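Local coordinates for protein type I modular polyketide synthase (Streptomyces albus subsp. albus, PDB 6IYT) that probably selects an ethylmalonyl unit from its coenzyme A thioester and loads it for transfer to an acyl carrier protein in salinomycin assembly, at residues G78-A83 against A456-L461; Q128-A133 against E393-P398. One frame throughout, in Å; residues are numbered along the deposited sequence.

In the fold
From the N terminus the chain soon builds helix 74-84, which carries residues 78-83 in what is probably the linker that precedes the acyltransferase. Strand 120-125 follows and leads into the loop 128-133. After the mixed sheet of five strands, strand 388-393 runs beside 120-125 and its exit loop, 393-398, meets 128-133 near the centre of the chain, so that contact 2 closes a loop of about 260 residues. The chain then returns past helix 428-439 to the peripheral helix, where 456-461 meets 78-83 and contact 1 closes a loop of about 370 residues. Contact 2 thus nests within contact 1; their centres lie about 34 Å apart and their nearest atoms about 23 Å, without touching.

Contact 1. Residues G78-A83 against A456-L461; sequences GYSLAA and AKAVDL
V459 and S80 make the polar link of this contact. The backbone N of V459 donates to S80 OG at 2.8 Å, with an N-H...O angle of 155°. Because OG lies anti to the carbonyl carbon (chi1 -61°), it can also reach back along helix 74-84 to bond the carbonyl O of D76. A small hydroxyl suits this place: one oxygen serves both the helix and the passing chain. D76 helps again through its carboxylate, which bonds the backbone N of K457.

Segment 456-461 is extended and lies across the helix without regular strand pairing. In modular polyketide synthases, the chain that leaves the acyltransferase commonly wraps back over the linker region before it. This contact fits that pattern, with 78-83 inside the CurL-like region.

The apolar contacts flank the serine. Y79 CB meets A456 CB at 3.7 Å, a close approach that a methyl side chain permits. Beyond the serine, L461 puts CD1 3.6 Å from S80 CB and 4.2 Å from L81 CD2, the two leucines crossing obliquely. L77 and T84 also touch the side chain of L461.

The ring of Y79 lies with its edge against the backbone, CD2 being 3.8 Å from A458 N, near the ring plane. A83 CB sits above one face, toward its rim, and T448 and F451 also touch the side chain. The CB of K457 points away from the helix, as suits a charged residue.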
loop_
_atom_site.group_PDB
_atom_site.type_symbol
_atom_site.label_atom_id
_atom_site.label_comp_id
_atom_site.label_asym_id
_atom_site.label_seq_id
_atom_site.Cartn_x
_atom_site.Cartn_y
_atom_site.Cartn_z
ATOM N N GLY A 78 25.075 7.189 -10.825
ATOM C CA GLY A 78 23.631 6.942 -10.701
ATOM C C GLY A 78 22.832 8.137 -11.206
ATOM O O GLY A 78 21.875 7.990 -11.963
ATOM N N TYR A 79 23.224 9.332 -10.774
ATOM C CA TYR A 79 22.593 10.539 -11.236
ATOM C C TYR A 79 22.667 10.657 -12.756
ATOM O O TYR A 79 21.675 10.948 -13.414
ATOM C CB TYR A 79 23.225 11.772 -10.591
ATOM C CG TYR A 79 22.661 13.047 -11.155
ATOM C CD1 TYR A 79 21.355 13.467 -10.835
ATOM C CD2 TYR A 79 23.366 13.772 -12.091
ATOM C CE1 TYR A 79 20.795 14.584 -11.442
ATOM C CE2 TYR A 79 22.831 14.910 -12.666
ATOM C CZ TYR A 79 21.543 15.293 -12.371
ATOM O OH TYR A 79 21.015 16.394 -12.991
ATOM N N SER A 80 23.807 10.323 -13.315
ATOM C CA SER A 80 24.012 10.489 -14.749
ATOM C C SER A 80 23.175 9.478 -15.571
ATOM O O SER A 80 22.589 9.817 -16.598
ATOM C CB SER A 80 25.493 10.354 -15.082
ATOM O OG SER A 80 26.252 11.356 -14.406
ATOM N N LEU A 81 23.124 8.251 -15.098
ATOM C CA LEU A 81 22.290 7.229 -15.714
ATOM C C LEU A 81 20.823 7.660 -15.700
ATOM O O LEU A 81 20.081 7.352 -16.619
ATOM C CB LEU A 81 22.445 5.919 -14.975
ATOM C CG LEU A 81 23.773 5.207 -15.206
ATOM C CD1 LEU A 81 23.977 4.171 -14.153
ATOM C CD2 LEU A 81 23.844 4.574 -16.609
ATOM N N ALA A 82 20.400 8.315 -14.616
ATOM C CA ALA A 82 19.009 8.748 -14.481
ATOM C C ALA A 82 18.707 9.966 -15.358
ATOM O O ALA A 82 17.602 10.115 -15.842
ATOM C CB ALA A 82 18.688 9.049 -13.022
ATOM N N ALA A 83 19.680 10.859 -15.523
ATOM C CA ALA A 83 19.403 12.130 -16.139
ATOM C C ALA A 83 19.634 12.078 -17.651
ATOM O O ALA A 83 19.000 12.803 -18.382
ATOM C CB ALA A 83 20.247 13.225 -15.494
ATOM N N ALA A 456 25.238 15.405 -6.208
ATOM C CA ALA A 456 25.702 14.677 -7.408
ATOM C C ALA A 456 25.923 15.615 -8.602
ATOM O O ALA A 456 25.364 16.726 -8.659
ATOM C CB ALA A 456 24.701 13.585 -7.785
ATOM N N LYS A 457 26.750 15.177 -9.547
ATOM C CA LYS A 457 26.918 15.898 -10.813
ATOM C C LYS A 457 27.012 14.910 -11.952
ATOM O O LYS A 457 27.445 13.758 -11.757
ATOM C CB LYS A 457 28.180 16.749 -10.787
ATOM C CG LYS A 457 29.395 16.021 -10.230
ATOM C CD LYS A 457 30.666 16.855 -10.360
ATOM C CE LYS A 457 31.381 16.560 -11.672
ATOM N NZ LYS A 457 31.929 17.795 -12.313
ATOM N N ALA A 458 26.698 15.375 -13.145
ATOM C CA ALA A 458 26.825 14.534 -14.364
ATOM C C ALA A 458 28.285 14.192 -14.661
ATOM O O ALA A 458 29.184 15.039 -14.528
ATOM C CB ALA A 458 26.180 15.230 -15.556
ATOM N N VAL A 459 28.517 12.934 -15.012
ATOM C CA VAL A 459 29.853 12.447 -15.317
ATOM C C VAL A 459 29.807 11.643 -16.605
ATOM O O VAL A 459 28.751 11.155 -17.004
ATOM C CB VAL A 459 30.426 11.585 -14.178
ATOM C CG1 VAL A 459 30.591 12.418 -12.915
ATOM C CG2 VAL A 459 29.537 10.379 -13.921
ATOM N N ASP A 460 30.956 11.508 -17.253
ATOM C CA ASP A 460 31.026 10.785 -18.512
ATOM C C ASP A 460 30.610 9.328 -18.349
ATOM O O ASP A 460 30.965 8.666 -17.374
ATOM C CB ASP A 460 32.443 10.873 -19.085
ATOM C CG ASP A 460 32.565 10.219 -20.446
ATOM O OD1 ASP A 460 32.168 9.043 -20.582
ATOM O OD2 ASP A 460 33.056 10.883 -21.383
ATOM N N LEU A 461 29.844 8.845 -19.319
ATOM C CA LEU A 461 29.359 7.475 -19.333
ATOM C C LEU A 461 29.636 6.899 -20.708
ATOM O O LEU A 461 29.709 7.640 -21.687
ATOM C CB LEU A 461 27.853 7.434 -19.076
ATOM C CG LEU A 461 27.324 7.849 -17.703
ATOM C CD1 LEU A 461 25.817 8.042 -17.761
ATOM C CD2 LEU A 461 27.695 6.812 -16.655
#

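Contact 2. Residues Q128-A133 against E393-P398; sequences QGSQWA and ESSAHP
S130 and W132 join H397 and A396 in a loop-to-loop contact of mixed polar and apolar character, formed where two neighbouring strands of the parallel sheet, 120-125 and 388-393, give way to their following loops. Residues 128-131 belong to the GQGSQ sequence familiar in malonyl-type acyltransferases, where the backbone at the first glutamine probably helps to form the oxyanion hole, as in relatives.

Two side-chain donors grip consecutive carbonyls. S130 OG donates to H397 O at 3.2 Å, in the carbonyl plane and on a lone pair. W132 NE1 donates to A396 O at 2.8 Å; the oxygen lies near the indole plane, at its edge, but the donor stands 50° out of the carbonyl plane. The indole is brought there by a chi1 of 50°, which sets CG between the backbone N and the carbonyl carbon.

Close packing fills in between. S130 O lies 3.5 Å from A396 CB and 3.3 Å from H397 CB, and the compact alanine also meets NE1. The imidazole of H397 is held elsewhere, its ND1 bonded to the backbone N of R423.

Each loop is braced internally. G129, whose positive phi of 124° suits glycine, donates its N to Q131 OE1. S395 OG donates to E393 OE2 at 2.6 Å on the anti side, and the same carboxylate receives the N atoms of V399 and L400.

Such directional bonds probably fix how the two loops are set against each other, although S130 O is buried without a polar partner.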
loop_
_atom_site.group_PDB
_atom_site.type_symbol
_atom_site.label_atom_id
_atom_site.label_comp_id
_atom_site.label_asym_id
_atom_site.label_seq_id
_atom_site.Cartn_x
_atom_site.Cartn_y
_atom_site.Cartn_z
ATOM N N GLN A 128 -6.769 -3.555 7.778
ATOM C CA GLN A 128 -5.837 -4.177 8.699
ATOM C C GLN A 128 -5.221 -5.398 8.056
ATOM O O GLN A 128 -5.783 -5.971 7.118
ATOM C CB GLN A 128 -6.522 -4.539 10.012
ATOM C CG GLN A 128 -6.259 -3.538 11.103
ATOM C CD GLN A 128 -7.202 -3.676 12.267
ATOM O OE1 GLN A 128 -7.047 -4.566 13.123
ATOM N NE2 GLN A 128 -8.195 -2.838 12.299
ATOM N N GLY A 129 -4.016 -5.737 8.487
ATOM C CA GLY A 129 -3.277 -6.857 7.910
ATOM C C GLY A 129 -1.919 -6.404 7.410
ATOM O O GLY A 129 -1.000 -7.232 7.192
ATOM N N SER A 130 -1.800 -5.086 7.209
ATOM C CA SER A 130 -0.574 -4.434 6.689
ATOM C C SER A 130 0.564 -4.355 7.730
ATOM O O SER A 130 1.695 -3.993 7.397
ATOM C CB SER A 130 -0.932 -3.000 6.235
ATOM O OG SER A 130 -0.915 -2.941 4.839
ATOM N N GLN A 131 0.190 -4.401 8.993
ATOM C CA GLN A 131 1.037 -3.877 10.037
ATOM C C GLN A 131 2.202 -4.834 10.298
ATOM O O GLN A 131 2.034 -6.047 10.224
ATOM C CB GLN A 131 0.190 -3.662 11.344
ATOM C CG GLN A 131 -0.432 -4.934 11.927
ATOM C CD GLN A 131 -1.845 -5.241 11.416
ATOM O OE1 GLN A 131 -2.264 -4.749 10.378
ATOM N NE2 GLN A 131 -2.605 -6.028 12.196
ATOM N N TRP A 132 3.342 -4.291 10.716
ATOM C CA TRP A 132 4.394 -5.090 11.308
ATOM C C TRP A 132 5.186 -4.317 12.359
ATOM O O TRP A 132 5.233 -3.083 12.356
ATOM C CB TRP A 132 5.333 -5.646 10.237
ATOM C CG TRP A 132 5.852 -4.629 9.251
ATOM C CD1 TRP A 132 5.244 -4.223 8.096
ATOM C CD2 TRP A 132 7.163 -4.030 9.242
ATOM N NE1 TRP A 132 6.089 -3.418 7.377
ATOM C CE2 TRP A 132 7.279 -3.297 8.054
ATOM C CE3 TRP A 132 8.244 -4.033 10.147
ATOM C CZ2 TRP A 132 8.436 -2.624 7.715
ATOM C CZ3 TRP A 132 9.388 -3.368 9.800
ATOM C CH2 TRP A 132 9.456 -2.628 8.630
ATOM N N ALA A 133 5.679 -5.055 13.344
ATOM C CA ALA A 133 6.327 -4.449 14.474
ATOM C C ALA A 133 7.591 -3.752 14.016
ATOM O O ALA A 133 8.441 -4.357 13.343
ATOM C CB ALA A 133 6.645 -5.501 15.526
ATOM N N GLU A 393 -0.129 -0.214 -4.139
ATOM C CA GLU A 393 -0.639 -0.379 -2.794
ATOM C C GLU A 393 0.225 0.412 -1.826
ATOM O O GLU A 393 1.389 0.110 -1.620
ATOM C CB GLU A 393 -0.763 -1.865 -2.407
ATOM C CG GLU A 393 -1.438 -2.069 -1.048
ATOM C CD GLU A 393 -1.396 -3.494 -0.576
ATOM O OE1 GLU A 393 -1.804 -4.386 -1.353
ATOM O OE2 GLU A 393 -1.034 -3.726 0.619
ATOM N N SER A 394 -0.362 1.472 -1.288
ATOM C CA SER A 394 0.324 2.444 -0.455
ATOM C C SER A 394 0.354 1.984 1.015
ATOM O O SER A 394 -0.287 2.596 1.880
ATOM C CB SER A 394 -0.387 3.794 -0.575
ATOM O OG SER A 394 0.361 4.845 0.027
ATOM N N SER A 395 1.064 0.880 1.270
ATOM C CA SER A 395 0.971 0.177 2.553
ATOM C C SER A 395 2.339 -0.326 3.050
ATOM O O SER A 395 3.289 -0.368 2.312
ATOM C CB SER A 395 0.042 -1.016 2.409
ATOM O OG SER A 395 0.633 -2.000 1.617
ATOM N N ALA A 396 2.391 -0.680 4.334
ATOM C CA ALA A 396 3.591 -1.178 4.980
ATOM C C ALA A 396 3.912 -2.636 4.579
ATOM O O ALA A 396 5.011 -3.078 4.761
ATOM C CB ALA A 396 3.427 -1.077 6.493
ATOM N N HIS A 397 2.937 -3.343 4.001
ATOM C CA HIS A 397 3.114 -4.772 3.642
ATOM C C HIS A 397 2.006 -5.166 2.708
ATOM O O HIS A 397 0.878 -4.757 2.926
ATOM C CB HIS A 397 3.067 -5.662 4.901
ATOM C CG HIS A 397 3.230 -7.124 4.609
ATOM N ND1 HIS A 397 4.439 -7.677 4.281
ATOM C CD2 HIS A 397 2.331 -8.139 4.566
ATOM C CE1 HIS A 397 4.280 -8.959 3.989
ATOM N NE2 HIS A 397 3.007 -9.260 4.133
ATOM N N PRO A 398 2.339 -5.821 1.570
ATOM C CA PRO A 398 1.321 -5.909 0.484
ATOM C C PRO A 398 0.281 -6.951 0.791
ATOM O O PRO A 398 0.627 -8.107 1.128
ATOM C CB PRO A 398 2.109 -6.323 -0.751
ATOM C CG PRO A 398 3.510 -6.435 -0.356
ATOM C CD PRO A 398 3.669 -6.229 1.124
#